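Local coordinates for solute-binding periplasmic protein of iron/siderophore ABC transporter (Yersinia pestis, PDB 6B2Y), which probably binds chelated iron in the periplasm and delivers it to an ABC transporter of the inner membrane for uptake, at residues 301-304 against 305-309; 210-213 against 214-217. All coordinates share one frame; numbering follows the deposited sequence.

Contact 1 (301-304 against 305-309); sequences QAQA and SLQKI
The side chain of Gln303 starts out opposite its own backbone nitrogen (chi1 -172°) and then bends at chi2. In Gln307, CG instead lies anti to the carbonyl carbon, and the chain also bends at chi2. The two bends bring the amides together one helical turn apart. Gln307 NE2 donates to Gln303 OE1 at 3.1 Å, with an N-H...O angle of 164°. The acceptor lies in the amide plane of Gln307, while the donor is tilted from the plane of the Gln303 amide. The two amide planes are nearly coplanar. The other end of the Gln303 amide is also used: NE2 donates to the backbone oxygen of Glu383, in strand 381-383. Both ends of this amide are therefore held, which should fix its rotation. Nearer the backbone, Gln307 CG lies 3.4 Å from Gln303 O.

All of this lies on helix 299-310, and the backbone keeps the i to i+4 pattern of an alpha helix. Ser305 N reaches Gln301 O at 3.0 Å, and Gln307 N reaches Gln303 O at 3.2 Å. The bond from Lys308 N to Ala304 O, at 3.4 Å, is weak. Ala302 O takes two donors: Leu306 N at 3.0 Å, and Ser305 OG, one residue earlier in the chain, at 2.9 Å. The hydroxyl comes in from the flank of the carbonyl, at a C=O...O angle of 126°, while Leu306 N approaches almost end-on. Ser305 is buried, and its OG also bonds to Val292 N, which ties the helix to the preceding loop. Leu306 is buried too. Its side chain touches Ile382 of strand 381-383, as does that of Gln303.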
ATOM      1  N   GLN A 301     -15.791 -14.219   2.884  1.00 36.64           N
ATOM      2  CA  GLN A 301     -15.704 -13.766   1.496  1.00 32.95           C
ATOM      3  C   GLN A 301     -14.266 -13.789   0.989  1.00 34.30           C
ATOM      4  O   GLN A 301     -14.001 -14.212  -0.149  1.00 29.20           O
ATOM      5  CB  GLN A 301     -16.262 -12.355   1.373  1.00 33.07           C
ATOM      6  CG  GLN A 301     -17.767 -12.221   1.580  1.00 40.01           C
ATOM      7  CD  GLN A 301     -18.166 -10.773   1.754  1.00 37.24           C
ATOM      8  OE1 GLN A 301     -17.396  -9.970   2.281  1.00 31.72           O
ATOM      9  NE2 GLN A 301     -19.369 -10.425   1.306  1.00 39.42           N
ATOM     10  N   ALA A 302     -13.332 -13.289   1.797  1.00 33.33           N
ATOM     11  CA  ALA A 302     -11.924 -13.339   1.417  1.00 33.37           C
ATOM     12  C   ALA A 302     -11.504 -14.777   1.136  1.00 36.92           C
ATOM     13  O   ALA A 302     -10.960 -15.086   0.067  1.00 33.67           O
ATOM     14  CB  ALA A 302     -11.067 -12.725   2.524  1.00 31.96           C
ATOM     15  N   GLN A 303     -11.792 -15.673   2.085  1.00 35.95           N
ATOM     16  CA  GLN A 303     -11.428 -17.077   1.941  1.00 37.42           C
ATOM     17  C   GLN A 303     -11.990 -17.668   0.664  1.00 36.78           C
ATOM     18  O   GLN A 303     -11.300 -18.413  -0.029  1.00 34.82           O
ATOM     19  CB  GLN A 303     -11.922 -17.868   3.149  1.00 38.74           C
ATOM     20  CG  GLN A 303     -11.438 -19.297   3.189  1.00 41.72           C
ATOM     21  CD  GLN A 303      -9.933 -19.369   3.212  1.00 39.90           C
ATOM     22  OE1 GLN A 303      -9.301 -19.822   2.255  1.00 44.25           O
ATOM     23  NE2 GLN A 303      -9.345 -18.919   4.312  1.00 42.94           N
ATOM     24  N   ALA A 304     -13.246 -17.349   0.332  1.00 35.48           N
ATOM     25  CA  ALA A 304     -13.876 -17.911  -0.866  1.00 35.97           C
ATOM     26  C   ALA A 304     -13.262 -17.368  -2.153  1.00 37.56           C
ATOM     27  O   ALA A 304     -13.098 -18.113  -3.133  1.00 35.18           O
ATOM     28  CB  ALA A 304     -15.365 -17.620  -0.842  1.00 36.15           C
ATOM     29  N   SER A 305     -12.801 -16.112  -2.147  1.00 35.80           N
ATOM     30  CA  SER A 305     -12.161 -15.572  -3.341  1.00 31.33           C
ATOM     31  C   SER A 305     -10.740 -16.108  -3.526  1.00 29.41           C
ATOM     32  O   SER A 305     -10.296 -16.277  -4.664  1.00 28.42           O
ATOM     33  CB  SER A 305     -12.131 -14.044  -3.278  1.00 30.12           C
ATOM     34  OG  SER A 305     -11.108 -13.591  -2.409  1.00 36.19           O
ATOM     35  N   LEU A 306     -10.020 -16.382  -2.428  1.00 29.64           N
ATOM     36  CA  LEU A 306      -8.668 -16.931  -2.544  1.00 32.47           C
ATOM     37  C   LEU A 306      -8.701 -18.342  -3.132  1.00 33.25           C
ATOM     38  O   LEU A 306      -7.939 -18.659  -4.050  1.00 30.13           O
ATOM     39  CB  LEU A 306      -7.989 -16.936  -1.172  1.00 29.11           C
ATOM     40  CG  LEU A 306      -6.577 -17.540  -1.132  1.00 32.77           C
ATOM     41  CD1 LEU A 306      -5.683 -16.858  -2.151  1.00 25.61           C
ATOM     42  CD2 LEU A 306      -5.974 -17.481   0.259  1.00 28.89           C
ATOM     43  N   GLN A 307      -9.607 -19.192  -2.622  1.00 36.75           N
ATOM     44  CA  GLN A 307      -9.810 -20.536  -3.170  1.00 32.42           C
ATOM     45  C   GLN A 307     -10.028 -20.494  -4.676  1.00 32.51           C
ATOM     46  O   GLN A 307      -9.482 -21.326  -5.413  1.00 32.55           O
ATOM     47  CB  GLN A 307     -10.999 -21.212  -2.475  1.00 32.22           C
ATOM     48  CG  GLN A 307     -10.756 -21.570  -1.019  1.00 37.62           C
ATOM     49  CD  GLN A 307      -9.472 -22.353  -0.836  1.00 42.37           C
ATOM     50  OE1 GLN A 307      -9.100 -23.160  -1.691  1.00 45.62           O
ATOM     51  NE2 GLN A 307      -8.775 -22.105   0.269  1.00 45.24           N
ATOM     52  N   LYS A 308     -10.817 -19.533  -5.167  1.00 35.57           N
ATOM     53  CA  LYS A 308     -11.027 -19.463  -6.610  1.00 33.04           C
ATOM     54  C   LYS A 308      -9.748 -19.061  -7.332  1.00 34.77           C
ATOM     55  O   LYS A 308      -9.430 -19.607  -8.398  1.00 32.95           O
ATOM     56  CB  LYS A 308     -12.158 -18.492  -6.947  1.00 35.36           C
ATOM     57  CG  LYS A 308     -12.153 -18.047  -8.408  1.00 37.14           C
ATOM     58  CD  LYS A 308     -13.568 -17.875  -8.965  1.00 45.22           C
ATOM     59  CE  LYS A 308     -14.505 -17.246  -7.946  1.00 43.46           C
ATOM     60  NZ  LYS A 308     -15.835 -16.913  -8.550  1.00 51.84           N
ATOM     61  N   ILE A 309      -9.001 -18.109  -6.765  1.00 33.22           N
ATOM     62  CA  ILE A 309      -7.755 -17.669  -7.389  1.00 31.12           C
ATOM     63  C   ILE A 309      -6.749 -18.813  -7.428  1.00 29.77           C
ATOM     64  O   ILE A 309      -5.968 -18.945  -8.380  1.00 29.41           O
ATOM     65  CB  ILE A 309      -7.204 -16.433  -6.649  1.00 29.35           C
ATOM     66  CG1 ILE A 309      -8.030 -15.196  -7.010  1.00 33.62           C
ATOM     67  CG2 ILE A 309      -5.727 -16.193  -6.977  1.00 31.37           C
ATOM     68  CD1 ILE A 309      -7.766 -14.712  -8.415  1.00 30.14           C
TER

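Contact 2 (210-213 against 214-217)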
ATOM      1  N   ILE A 210      18.148 -15.344  10.869  1.00 32.68           N
ATOM      2  CA  ILE A 210      17.865 -16.576  10.128  1.00 28.19           C
ATOM      3  C   ILE A 210      18.848 -16.722   8.973  1.00 29.84           C
ATOM      4  O   ILE A 210      18.937 -15.828   8.120  1.00 29.93           O
ATOM      5  CB  ILE A 210      16.420 -16.602   9.621  1.00 30.88           C
ATOM      6  CG1 ILE A 210      15.447 -16.635  10.801  1.00 27.71           C
ATOM      7  CG2 ILE A 210      16.213 -17.776   8.691  1.00 31.71           C
ATOM      8  CD1 ILE A 210      14.011 -16.453  10.406  1.00 24.88           C
ATOM      9  N   PRO A 211      19.586 -17.834   8.891  1.00 35.64           N
ATOM     10  CA  PRO A 211      20.518 -18.018   7.776  1.00 35.23           C
ATOM     11  C   PRO A 211      19.791 -18.097   6.446  1.00 30.97           C
ATOM     12  O   PRO A 211      18.654 -18.560   6.361  1.00 34.87           O
ATOM     13  CB  PRO A 211      21.212 -19.348   8.104  1.00 37.14           C
ATOM     14  CG  PRO A 211      20.927 -19.595   9.541  1.00 39.07           C
ATOM     15  CD  PRO A 211      19.607 -18.968   9.823  1.00 36.14           C
ATOM     16  N   GLU A 212      20.487 -17.658   5.397  1.00 33.66           N
ATOM     17  CA  GLU A 212      19.886 -17.569   4.071  1.00 35.19           C
ATOM     18  C   GLU A 212      19.363 -18.922   3.595  1.00 34.48           C
ATOM     19  O   GLU A 212      18.274 -19.006   3.012  1.00 34.38           O
ATOM     20  CB  GLU A 212      20.911 -16.997   3.090  1.00 40.61           C
ATOM     21  CG  GLU A 212      20.322 -16.181   1.955  1.00 47.60           C
ATOM     22  CD  GLU A 212      19.419 -15.050   2.440  1.00 40.23           C
ATOM     23  OE1 GLU A 212      18.334 -14.881   1.847  1.00 49.34           O
ATOM     24  OE2 GLU A 212      19.785 -14.343   3.406  1.00 34.66           O
ATOM     25  N   ASP A 213      20.108 -20.002   3.840  1.00 37.95           N
ATOM     26  CA  ASP A 213      19.671 -21.293   3.309  1.00 32.95           C
ATOM     27  C   ASP A 213      18.604 -21.973   4.170  1.00 34.75           C
ATOM     28  O   ASP A 213      18.292 -23.144   3.932  1.00 33.80           O
ATOM     29  CB  ASP A 213      20.880 -22.224   3.086  1.00 36.04           C
ATOM     30  CG  ASP A 213      21.543 -22.697   4.377  1.00 37.97           C
ATOM     31  OD1 ASP A 213      21.136 -22.296   5.485  1.00 36.68           O
ATOM     32  OD2 ASP A 213      22.514 -23.489   4.266  1.00 42.99           O
ATOM     33  N   LYS A 214      18.029 -21.264   5.140  1.00 30.71           N
ATOM     34  CA  LYS A 214      16.894 -21.741   5.910  1.00 32.34           C
ATOM     35  C   LYS A 214      15.619 -20.946   5.649  1.00 30.67           C
ATOM     36  O   LYS A 214      14.598 -21.216   6.296  1.00 30.92           O
ATOM     37  CB  LYS A 214      17.218 -21.686   7.407  1.00 32.68           C
ATOM     38  CG  LYS A 214      18.500 -22.427   7.797  1.00 36.64           C
ATOM     39  CD  LYS A 214      18.457 -22.857   9.248  1.00 43.24           C
ATOM     40  CE  LYS A 214      19.351 -24.071   9.487  1.00 41.91           C
ATOM     41  NZ  LYS A 214      19.279 -24.523  10.896  1.00 40.45           N
ATOM     42  N   LYS A 215      15.643 -20.005   4.719  1.00 29.13           N
ATOM     43  CA  LYS A 215      14.539 -19.114   4.356  1.00 29.38           C
ATOM     44  C   LYS A 215      13.653 -19.743   3.278  1.00 29.99           C
ATOM     45  O   LYS A 215      14.166 -20.246   2.268  1.00 30.68           O
ATOM     46  CB  LYS A 215      15.069 -17.787   3.845  1.00 25.71           C
ATOM     47  CG  LYS A 215      15.773 -16.997   4.911  1.00 26.11           C
ATOM     48  CD  LYS A 215      16.251 -15.659   4.389  1.00 25.75           C
ATOM     49  CE  LYS A 215      16.912 -14.875   5.515  1.00 28.87           C
ATOM     50  NZ  LYS A 215      17.298 -13.504   5.051  1.00 27.24           N
ATOM     51  N   PRO A 216      12.334 -19.689   3.447  1.00 25.21           N
ATOM     52  CA  PRO A 216      11.443 -20.228   2.413  1.00 28.10           C
ATOM     53  C   PRO A 216      11.477 -19.371   1.156  1.00 28.95           C
ATOM     54  O   PRO A 216      11.577 -18.144   1.223  1.00 28.13           O
ATOM     55  CB  PRO A 216      10.067 -20.173   3.078  1.00 28.24           C
ATOM     56  CG  PRO A 216      10.171 -18.983   3.998  1.00 26.82           C
ATOM     57  CD  PRO A 216      11.591 -19.036   4.533  1.00 27.21           C
ATOM     58  N   SER A 217      11.400 -20.027  -0.002  1.00 25.47           N
ATOM     59  CA  SER A 217      11.285 -19.294  -1.252  1.00 23.23           C
ATOM     60  C   SER A 217       9.841 -18.839  -1.401  1.00 27.90           C
ATOM     61  O   SER A 217       8.913 -19.529  -0.975  1.00 27.54           O
ATOM     62  CB  SER A 217      11.717 -20.151  -2.441  1.00 29.94           C
ATOM     63  OG  SER A 217      10.990 -21.365  -2.496  1.00 27.29           O
TER
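A short 3-10 turn, two overlapping beta turns, lies in the loop between helix 186-207 and strand 217-221. Two successive i to i+3 backbone bonds close it. Lys214 N donates to Pro211 O at 3.0 Å, and Lys215 N to Glu212 O at 3.3 Å. Both donor nitrogens lie well above the plane of the carbonyl they meet.

A salt bridge spans the second of these turns. Lys215 NZ lies 3.1 Å from Glu212 OE2, on the syn side of the carboxylate and 31° out of its plane. The lysine is extended beyond CG (chi2 -178°), whereas the glutamate bends at chi2 (54°) and so turns back toward it. The lysine chain crosses the glutamate at a slant, with Lys215 CD 3.4 Å from Glu212 OE1. On the way it also meets Ile210: Lys215 CG lies 3.9 Å from Ile210 CG2, and Lys215 CE lies 3.4 Å from Ile210 O. Lys214 crosses the Pro211 ring, with Lys214 CD 4.1 Å from Pro211 CG.

The turn lies at the surface. Ile210, Lys215 and Pro216 touch Tyr351, just after helix 340-350. Pro216 bonds through its backbone to Asn249 of strand 249-250, and Ser217, the first residue of strand 217-221, to Ile275 of strand 275-280.

Contact 2 comes first along the chain. It forms the turn that leads from helix 186-207 into strand 217-221 of the mixed sheet. Contact 1 follows within helix 299-310, between strands 275-280 and 326-330 of the same sheet. The centres of contact 1 and contact 2 are about 29 Å apart, and the nearest atoms of contact 1 and contact 2 about 15 Å, so they do not touch. The sheet is what they share: contact 2 feeds one of its inner strands, and the helix of contact 1 packs against one of its edge strands, 381-383. The long helix 186-207 before contact 2 probably serves as the rigid helical connector between the two lobes, as in related periplasmic binding proteins of this class.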